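Local atomic coordinates of D-hydantoinase (Ralstonia pickettii, PDB entry 1NFG), a protein that probably hydrolyses the cyclic amide bond of D-hydantoin derivatives stereospecifically, as a two-zinc enzyme of the amidohydrolase superfamily. Residues S69-A74 with H407-Y412; L428-V433 with D446-K451. All blocks are in the same frame, centred on the assembly; numbering follows the deposited sequence.

Interaction 1: S69-A74 with H407-Y412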
# COMPACT_ATOMS: atom_id res chain seq x y z
N SER A 69 40.70 3.32 -13.78
CA SER A 69 40.10 1.99 -13.76
C SER A 69 40.96 1.00 -14.54
O SER A 69 41.63 1.36 -15.51
CB SER A 69 38.70 2.05 -14.35
OG SER A 69 38.69 2.72 -15.60
N ALA A 70 40.92 -0.26 -14.12
CA ALA A 70 41.69 -1.32 -14.76
C ALA A 70 41.32 -1.47 -16.23
O ALA A 70 42.19 -1.65 -17.08
CB ALA A 70 41.47 -2.63 -14.02
N ASP A 71 40.03 -1.40 -16.54
CA ASP A 71 39.57 -1.53 -17.91
C ASP A 71 39.57 -0.20 -18.63
O ASP A 71 39.45 0.85 -18.01
CB ASP A 71 38.15 -2.10 -17.98
CG ASP A 71 38.12 -3.61 -18.08
OD1 ASP A 71 39.07 -4.19 -18.66
OD2 ASP A 71 37.15 -4.22 -17.59
N THR A 72 39.70 -0.27 -19.95
CA THR A 72 39.68 0.90 -20.81
C THR A 72 38.55 0.64 -21.78
O THR A 72 37.96 -0.44 -21.78
CB THR A 72 40.99 1.06 -21.61
OG1 THR A 72 41.20 -0.11 -22.42
CG2 THR A 72 42.17 1.26 -20.67
N PHE A 73 38.23 1.62 -22.61
CA PHE A 73 37.17 1.45 -23.59
C PHE A 73 37.47 0.24 -24.48
O PHE A 73 36.56 -0.43 -24.95
CB PHE A 73 37.04 2.71 -24.43
CG PHE A 73 35.65 3.23 -24.52
CD1 PHE A 73 34.72 2.63 -25.36
CD2 PHE A 73 35.25 4.33 -23.76
CE1 PHE A 73 33.42 3.12 -25.46
CE2 PHE A 73 33.96 4.83 -23.84
CZ PHE A 73 33.04 4.23 -24.69
N ALA A 74 38.75 -0.04 -24.70
CA ALA A 74 39.17 -1.16 -25.54
C ALA A 74 39.06 -2.52 -24.85
O ALA A 74 38.51 -3.45 -25.42
CB ALA A 74 40.59 -0.94 -26.02
N HIS A 407 37.66 -11.94 -20.67
CA HIS A 407 38.47 -11.18 -21.61
C HIS A 407 38.72 -9.69 -21.35
O HIS A 407 38.96 -8.93 -22.29
CB HIS A 407 37.88 -11.36 -23.02
CG HIS A 407 37.64 -12.79 -23.39
ND1 HIS A 407 36.62 -13.54 -22.83
CD2 HIS A 407 38.32 -13.63 -24.20
CE1 HIS A 407 36.69 -14.78 -23.29
NE2 HIS A 407 37.72 -14.86 -24.12
N ASN A 408 38.66 -9.27 -20.09
CA ASN A 408 38.91 -7.86 -19.78
C ASN A 408 40.21 -7.73 -18.99
O ASN A 408 40.98 -8.69 -18.88
CB ASN A 408 37.72 -7.26 -19.02
CG ASN A 408 37.69 -7.67 -17.56
OD1 ASN A 408 38.05 -8.79 -17.20
ND2 ASN A 408 37.24 -6.76 -16.71
N ALA A 409 40.47 -6.55 -18.44
CA ALA A 409 41.71 -6.32 -17.70
C ALA A 409 41.62 -6.44 -16.17
O ALA A 409 42.54 -6.00 -15.47
CB ALA A 409 42.28 -4.96 -18.08
N MET A 410 40.54 -7.03 -15.66
CA MET A 410 40.36 -7.17 -14.21
C MET A 410 41.06 -8.38 -13.60
O MET A 410 41.40 -9.33 -14.29
CB MET A 410 38.87 -7.23 -13.87
CG MET A 410 38.23 -5.86 -13.80
SD MET A 410 38.95 -4.87 -12.48
CE MET A 410 38.07 -5.51 -11.07
N ASP A 411 41.26 -8.33 -12.28
CA ASP A 411 41.92 -9.42 -11.57
C ASP A 411 40.94 -10.36 -10.86
O ASP A 411 41.36 -11.22 -10.07
CB ASP A 411 42.95 -8.87 -10.58
CG ASP A 411 42.36 -7.91 -9.57
OD1 ASP A 411 41.43 -7.16 -9.93
OD2 ASP A 411 42.84 -7.90 -8.42
N TYR A 412 39.65 -10.21 -11.14
CA TYR A 412 38.63 -11.08 -10.55
C TYR A 412 37.28 -10.91 -11.24
O TYR A 412 37.06 -9.94 -11.98
CB TYR A 412 38.46 -10.82 -9.04
CG TYR A 412 37.63 -9.61 -8.68
CD1 TYR A 412 38.19 -8.33 -8.64
CD2 TYR A 412 36.27 -9.74 -8.39
CE1 TYR A 412 37.42 -7.21 -8.30
CE2 TYR A 412 35.49 -8.63 -8.06
CZ TYR A 412 36.06 -7.37 -8.02
OH TYR A 412 35.29 -6.28 -7.69
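Asp71 meets Asn408 and Ala409 with both oxygens of its carboxylate, and following its side chain outward explains most of the contact. CB leaves the backbone alongside the facing loop, and the carboxylate then turns in to face the 408-409 peptide. At CG the nearest atom opposite is Asn408 ND2, and beyond it the two oxygens divide the work. OD1 accepts the backbone N-H of Ala409, with N to OD1 at 2.8 Å and a nearly straight 163°. OD2 takes the amide of Asn408, ND2 to OD2 at 2.7 Å. Both donors come in on the syn side, somewhat out of the carboxylate plane. The Asn408 side chain runs across that of Asp71 at about a right angle, its amide plane turned 58° from the carboxylate, yet OD2 stays close to the plane of the donating amide.

Beside this polar grip Ala70 CB rests on Met410 SD at 3.7 Å, the Met410 chain being bent at chi2 and chi3.

Each Asp71 oxygen has a further partner, Thr75 OG1 for OD1 and His314 NE2 for OD2, so the buried carboxylate is well satisfied. His314 directly follows the zinc ligand Asp313 in this amidohydrolase TIM barrel, and the Asp71 side chain is about 9 Å from that of the zinc ligand His59. Residues 69-72 lead into helix 73-82, with Thr72 at the N-cap, its OG1 bonded only weakly to Ala74 N, while the loop between strands 390-400 and 419-429 lies against that helix through Asn408 on Ala79 and Ala409 on Thr75.

Interaction 2: L428-V433 with D446-K451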
# COMPACT_ATOMS: atom_id res chain seq x y z
N LEU A 428 28.47 -11.33 -34.10
CA LEU A 428 28.57 -10.49 -35.28
C LEU A 428 28.16 -9.06 -34.96
O LEU A 428 27.15 -8.83 -34.29
CB LEU A 428 27.69 -11.02 -36.42
CG LEU A 428 28.14 -12.28 -37.16
CD1 LEU A 428 27.99 -13.49 -36.27
CD2 LEU A 428 27.31 -12.45 -38.42
N LEU A 429 28.95 -8.11 -35.44
CA LEU A 429 28.68 -6.69 -35.24
C LEU A 429 28.43 -6.11 -36.61
O LEU A 429 29.35 -6.02 -37.42
CB LEU A 429 29.89 -6.01 -34.59
CG LEU A 429 29.83 -4.49 -34.44
CD1 LEU A 429 28.61 -4.08 -33.63
CD2 LEU A 429 31.10 -4.00 -33.76
N ARG A 430 27.20 -5.71 -36.89
CA ARG A 430 26.88 -5.16 -38.19
C ARG A 430 27.46 -6.01 -39.32
O ARG A 430 28.11 -5.50 -40.24
CB ARG A 430 27.39 -3.72 -38.30
CG ARG A 430 26.35 -2.70 -37.87
CD ARG A 430 26.86 -1.27 -37.87
NE ARG A 430 27.95 -1.07 -36.93
CZ ARG A 430 29.24 -1.09 -37.26
NH1 ARG A 430 29.59 -1.30 -38.52
NH2 ARG A 430 30.17 -0.90 -36.33
N GLY A 431 27.23 -7.31 -39.24
CA GLY A 431 27.70 -8.20 -40.29
C GLY A 431 29.07 -8.82 -40.12
O GLY A 431 29.31 -9.92 -40.62
N LYS A 432 29.97 -8.15 -39.42
CA LYS A 432 31.30 -8.71 -39.23
C LYS A 432 31.38 -9.66 -38.06
O LYS A 432 30.83 -9.39 -36.99
CB LYS A 432 32.33 -7.59 -39.04
CG LYS A 432 33.73 -8.10 -38.74
CD LYS A 432 34.76 -6.98 -38.67
CE LYS A 432 36.14 -7.53 -38.34
NZ LYS A 432 37.17 -6.47 -38.33
N VAL A 433 32.04 -10.79 -38.26
CA VAL A 433 32.20 -11.77 -37.20
C VAL A 433 33.33 -11.23 -36.32
O VAL A 433 34.46 -11.11 -36.79
CB VAL A 433 32.62 -13.15 -37.76
CG1 VAL A 433 33.06 -14.07 -36.64
CG2 VAL A 433 31.47 -13.77 -38.53
N ASP A 446 36.46 -1.49 -35.11
CA ASP A 446 35.12 -1.90 -35.53
C ASP A 446 33.97 -1.09 -34.94
O ASP A 446 33.03 -0.72 -35.64
CB ASP A 446 34.87 -3.38 -35.22
CG ASP A 446 35.82 -4.31 -35.95
OD1 ASP A 446 36.15 -4.04 -37.13
OD2 ASP A 446 36.22 -5.33 -35.35
N GLY A 447 34.05 -0.82 -33.63
CA GLY A 447 33.00 -0.09 -32.95
C GLY A 447 32.76 1.34 -33.40
O GLY A 447 33.70 2.09 -33.62
N LYS A 448 31.49 1.72 -33.52
CA LYS A 448 31.15 3.07 -33.93
C LYS A 448 30.17 3.72 -32.96
O LYS A 448 29.40 3.04 -32.28
CB LYS A 448 30.54 3.06 -35.34
CG LYS A 448 31.47 2.50 -36.41
CD LYS A 448 32.87 3.11 -36.31
CE LYS A 448 33.85 2.54 -37.34
NZ LYS A 448 33.60 3.11 -38.69
N PHE A 449 30.23 5.04 -32.88
CA PHE A 449 29.35 5.79 -32.00
C PHE A 449 27.92 5.79 -32.57
O PHE A 449 27.74 5.75 -33.79
CB PHE A 449 29.86 7.23 -31.86
CG PHE A 449 28.96 8.11 -31.06
CD1 PHE A 449 28.96 8.06 -29.67
CD2 PHE A 449 28.07 8.98 -31.70
CE1 PHE A 449 28.09 8.85 -28.93
CE2 PHE A 449 27.21 9.78 -30.97
CZ PHE A 449 27.21 9.72 -29.59
N LEU A 450 26.93 5.84 -31.69
CA LEU A 450 25.53 5.84 -32.11
C LEU A 450 24.79 7.09 -31.68
O LEU A 450 24.68 7.37 -30.49
CB LEU A 450 24.82 4.63 -31.51
CG LEU A 450 25.21 3.25 -32.03
CD1 LEU A 450 24.85 2.18 -31.02
CD2 LEU A 450 24.51 3.01 -33.36
N LYS A 451 24.29 7.84 -32.65
CA LYS A 451 23.51 9.02 -32.33
C LYS A 451 22.14 8.46 -31.98
O LYS A 451 21.39 8.04 -32.86
CB LYS A 451 23.39 9.97 -33.52
CG LYS A 451 24.68 10.69 -33.88
CD LYS A 451 24.51 11.61 -35.09
CE LYS A 451 23.43 12.66 -34.86
NZ LYS A 451 23.19 13.49 -36.08
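Arg430 NH2 is gripped by two acceptors, the backbone carbonyl of Asp446, NH2 to O 2.9 Å, and Asp118 OD1, with which it forms a salt bridge. Arg430 sits in a type I' beta hairpin turn, Leu429 to Lys432, that joins strands 419-429 and 432-436 and is closed by backbone bonds in both directions between Leu429 and Lys432. The arginine chain bends at chi3. The Asp446 oxygen lies in the guanidinium plane, at its edge, whereas the donor is tilted 29° from the carbonyl plane. Asp118 OD1 accepts Lys448 N too, so Asp118 at the start of strand 118-124 binds both segments.

A salt bridge makes the other polar link, with Lys432 NZ 2.9 Å from Asp446 OD1. Lysine and aspartate side chains meet at about a right angle. Lys432 sends CG off opposite its backbone N (chi1 176°) and stays fully extended, which carries NZ to the syn side of OD1; a weak second bond goes to OD2. That OD2 also accepts from Glu443 N, so it also holds the backbone just before this segment.

Leu429 supplies the apolar part, with CD2 against the CB of Asp446. The bent Lys448 chain crosses the Arg430 side chain at about a right angle, bringing CG to 3.6 Å from Arg430 NH2.

From the N terminus, the chain first passes through residues 69-74, at the start of helix 73-82, and then runs through most of the TIM barrel before residues 407-412 return to close interaction 1, a loop of more than 330 residues. Interaction 2 opens afterwards, at the turn between strands 419-429 and 432-436, and closes only 13 residues further on. The two are therefore in series, neither nested nor crossed. Interaction 1 ties a late loop to the barrel near the zinc site; interaction 2 ties the C-terminal segment to a beta hairpin away from the annotated sites. Their centres lie 21 Å apart, and strand 419-429 leads from one towards the other.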